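Local coordinates for membrane lipoprotein TpN32 (Treponema pallidum, PDB 1XS5) that binds L-methionine in the cleft of a periplasmic-binding-protein fold and probably serves its uptake as a membrane-tethered lipoprotein, at residues Glu113-Arg118 against Ala188-Ala193. Sequence-based numbering, arbitrary orientation.
With MET (methionine), chain B.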
ATOM      1  N   GLU A 113       9.029  -4.096  -2.773  1.00 10.08           N
ATOM      2  CA  GLU A 113      10.131  -4.991  -2.431  1.00 15.03           C
ATOM      3  C   GLU A 113      11.243  -4.128  -1.843  1.00 13.44           C
ATOM      4  O   GLU A 113      11.832  -4.498  -0.826  1.00 12.11           O
ATOM      5  CB  GLU A 113      10.703  -5.695  -3.665  1.00 14.64           C
ATOM      6  CG  GLU A 113      11.744  -6.736  -3.304  1.00 17.85           C
ATOM      7  CD  GLU A 113      12.099  -7.650  -4.480  1.00 23.47           C
ATOM      8  OE1 GLU A 113      11.239  -7.885  -5.367  1.00 23.44           O
ATOM      9  OE2 GLU A 113      13.242  -8.135  -4.503  1.00 23.28           O
ATOM     10  N   ALA A 114      11.554  -3.008  -2.514  1.00  9.35           N
ATOM     11  CA  ALA A 114      12.603  -2.098  -2.010  1.00 12.26           C
ATOM     12  C   ALA A 114      12.237  -1.591  -0.631  1.00 15.14           C
ATOM     13  O   ALA A 114      13.063  -1.505   0.233  1.00 15.48           O
ATOM     14  CB  ALA A 114      12.757  -0.883  -2.953  1.00 14.38           C
ATOM     15  N   ARG A 115      10.977  -1.199  -0.465  1.00 14.72           N
ATOM     16  CA  ARG A 115      10.464  -0.689   0.808  1.00 12.16           C
ATOM     17  C   ARG A 115      10.655  -1.713   1.926  1.00 13.56           C
ATOM     18  O   ARG A 115      11.068  -1.366   3.047  1.00 13.17           O
ATOM     19  CB  ARG A 115       8.977  -0.370   0.606  1.00 12.51           C
ATOM     20  CG  ARG A 115       8.280   0.251   1.784  1.00 15.89           C
ATOM     21  CD  ARG A 115       6.808   0.385   1.415  1.00 13.45           C
ATOM     22  NE  ARG A 115       6.024   0.927   2.516  1.00 12.92           N
ATOM     23  CZ  ARG A 115       4.704   0.903   2.501  1.00 16.57           C
ATOM     24  NH1 ARG A 115       4.120   0.344   1.457  1.00 11.22           N
ATOM     25  NH2 ARG A 115       3.984   1.459   3.475  1.00 11.43           N
ATOM     26  N   ALA A 116      10.338  -2.976   1.620  1.00 10.22           N
ATOM     27  CA  ALA A 116      10.471  -4.054   2.590  1.00 11.17           C
ATOM     28  C   ALA A 116      11.963  -4.328   2.904  1.00 16.25           C
ATOM     29  O   ALA A 116      12.328  -4.586   4.044  1.00 12.36           O
ATOM     30  CB  ALA A 116       9.803  -5.329   2.054  1.00 12.95           C
ATOM     31  N   LEU A 117      12.808  -4.259   1.872  1.00 12.17           N
ATOM     32  CA  LEU A 117      14.255  -4.474   2.058  1.00 13.54           C
ATOM     33  C   LEU A 117      14.840  -3.361   2.968  1.00  9.92           C
ATOM     34  O   LEU A 117      15.691  -3.648   3.822  1.00 11.50           O
ATOM     35  CB  LEU A 117      14.940  -4.506   0.677  1.00 10.49           C
ATOM     36  CG  LEU A 117      14.617  -5.787  -0.142  1.00 13.24           C
ATOM     37  CD1 LEU A 117      15.206  -5.658  -1.593  1.00 16.60           C
ATOM     38  CD2 LEU A 117      15.199  -7.000   0.533  1.00 14.98           C
ATOM     39  N   ARG A 118      14.358  -2.122   2.803  1.00 12.47           N
ATOM     40  CA  ARG A 118      14.831  -1.016   3.646  1.00 14.74           C
ATOM     41  C   ARG A 118      14.297  -1.120   5.100  1.00 17.28           C
ATOM     42  O   ARG A 118      14.909  -0.610   6.057  1.00 14.65           O
ATOM     43  CB  ARG A 118      14.518   0.324   2.980  1.00 17.07           C
ATOM     44  CG  ARG A 118      15.282   0.423   1.674  1.00 21.92           C
ATOM     45  CD  ARG A 118      15.856   1.791   1.348  1.00 26.53           C
ATOM     46  NE  ARG A 118      16.821   1.728   0.233  1.00 30.01           N
ATOM     47  CZ  ARG A 118      16.502   1.769  -1.064  1.00 31.92           C
ATOM     48  NH1 ARG A 118      15.221   1.884  -1.455  1.00 32.94           N
ATOM     49  NH2 ARG A 118      17.474   1.695  -1.974  1.00 26.91           N
ATOM     50  N   ALA A 188       8.935  -5.234  13.699  1.00 12.41           N
ATOM     51  CA  ALA A 188       9.757  -4.139  13.162  1.00 14.12           C
ATOM     52  C   ALA A 188       8.898  -3.410  12.153  1.00 18.92           C
ATOM     53  O   ALA A 188       8.097  -4.024  11.438  1.00 15.80           O
ATOM     54  CB  ALA A 188      11.071  -4.690  12.450  1.00 14.23           C
ATOM     55  N   VAL A 189       9.066  -2.090  12.092  1.00 16.34           N
ATOM     56  CA  VAL A 189       8.288  -1.260  11.182  1.00 16.77           C
ATOM     57  C   VAL A 189       9.207  -0.487  10.236  1.00 18.33           C
ATOM     58  O   VAL A 189      10.352  -0.193  10.590  1.00 18.29           O
ATOM     59  CB  VAL A 189       7.416  -0.291  11.979  1.00 17.66           C
ATOM     60  CG1 VAL A 189       6.646   0.670  11.022  1.00 19.42           C
ATOM     61  CG2 VAL A 189       6.448  -1.108  12.841  1.00 13.61           C
ATOM     62  N   GLU A 190       8.697  -0.147   9.051  1.00 13.51           N
ATOM     63  CA  GLU A 190       9.483   0.547   8.053  1.00 13.39           C
ATOM     64  C   GLU A 190       9.910   1.894   8.615  1.00 17.51           C
ATOM     65  O   GLU A 190       9.191   2.508   9.428  1.00 18.13           O
ATOM     66  CB  GLU A 190       8.669   0.779   6.799  1.00 16.36           C
ATOM     67  CG  GLU A 190       7.485   1.720   7.035  1.00 14.18           C
ATOM     68  CD  GLU A 190       6.700   1.922   5.761  1.00 19.52           C
ATOM     69  OE1 GLU A 190       7.360   2.166   4.714  1.00 18.03           O
ATOM     70  OE2 GLU A 190       5.448   1.833   5.805  1.00 19.78           O
ATOM     71  N   PRO A 191      11.068   2.388   8.162  1.00 19.45           N
ATOM     72  CA  PRO A 191      11.559   3.677   8.667  1.00 21.30           C
ATOM     73  C   PRO A 191      10.820   4.929   8.195  1.00 28.31           C
ATOM     74  O   PRO A 191      10.882   5.964   8.874  1.00 27.34           O
ATOM     75  CB  PRO A 191      13.039   3.686   8.252  1.00 17.04           C
ATOM     76  CG  PRO A 191      13.075   2.794   6.992  1.00 24.19           C
ATOM     77  CD  PRO A 191      12.089   1.678   7.350  1.00 18.49           C
ATOM     78  N   ASP A 192      10.134   4.879   7.059  1.00 24.80           N
ATOM     79  CA  ASP A 192       9.450   6.111   6.604  1.00 28.67           C
ATOM     80  C   ASP A 192       8.116   5.884   5.945  1.00 22.02           C
ATOM     81  O   ASP A 192       7.968   6.088   4.737  1.00 21.82           O
ATOM     82  CB  ASP A 192      10.330   6.911   5.634  1.00 34.40           C
ATOM     83  CG  ASP A 192       9.799   8.352   5.399  1.00 38.77           C
ATOM     84  OD1 ASP A 192       8.819   8.766   6.070  1.00 38.86           O
ATOM     85  OD2 ASP A 192      10.377   9.067   4.551  1.00 41.08           O
ATOM     86  N   ALA A 193       7.137   5.482   6.743  1.00 23.44           N
ATOM     87  CA  ALA A 193       5.795   5.221   6.208  1.00 25.18           C
ATOM     88  C   ALA A 193       5.140   6.437   5.553  1.00 23.62           C
ATOM     89  O   ALA A 193       4.356   6.295   4.599  1.00 24.03           O
ATOM     90  CB  ALA A 193       4.891   4.673   7.308  1.00 17.42           C
TER
HETATM   91  N   MET B 301      -1.924  -0.212   0.599  1.00 16.99           N
HETATM   92  CA  MET B 301      -0.536  -0.563   0.125  1.00 15.58           C
HETATM   93  C   MET B 301       0.581  -0.067   1.069  1.00 19.64           C
HETATM   94  O   MET B 301       1.505  -0.857   1.386  1.00 18.90           O
HETATM   95  CB  MET B 301      -0.285   0.030  -1.279  1.00 16.82           C
HETATM   96  CG  MET B 301       0.967  -0.535  -1.916  1.00 13.47           C
HETATM   97  SD  MET B 301       1.348   0.147  -3.546  1.00 12.43           S
HETATM   98  CE  MET B 301       0.160  -0.843  -4.547  1.00 10.58           C
HETATM   99  OXT MET B 301       0.520   1.114   1.476  1.00 20.90           O
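Arg115 runs straight out from helix 110-122 to meet Glu190: its CG is anti to the backbone N (chi1 -176°) and the chain stays extended to NE, carrying the guanidinium toward the methionine pocket. Glu190 leaves its loop with CG between the backbone N and the carbonyl carbon (chi1 65°), and its extended chain brings the carboxylate to the guanidinium edge. The resulting salt bridge is side-on and two-pronged. Arg115 NE donates almost straight to Glu190 OE1 at 2.9 Å; the oxygen lies in the guanidinium plane, while NE approaches on the syn side, 33° out of the carboxylate plane. Arg115 NH2 reaches the syn lone pair of Glu190 OE2 at 2.8 Å, along a more bent path. Glu190 OE2 also accepts from Leu85 N, which helps fix the carboxylate. The side-on grip leaves Arg115 NH1 at the ligand end, where it donates to methionine O at 2.9 Å through a bent bond, and it also bonds Asn112 OD1. One turn farther along the helix, Arg118 O is met by Pro191 CD at 3.9 Å, a peripheral van der Waals contact. Glu190 thus stands in the second shell, its two bonds consistent with fixing the guanidinium's rotation, and its charge may temper the arginine's; an arginine bonded to the ligand's carboxylate is characteristic of amino-acid-binding periplasmic proteins.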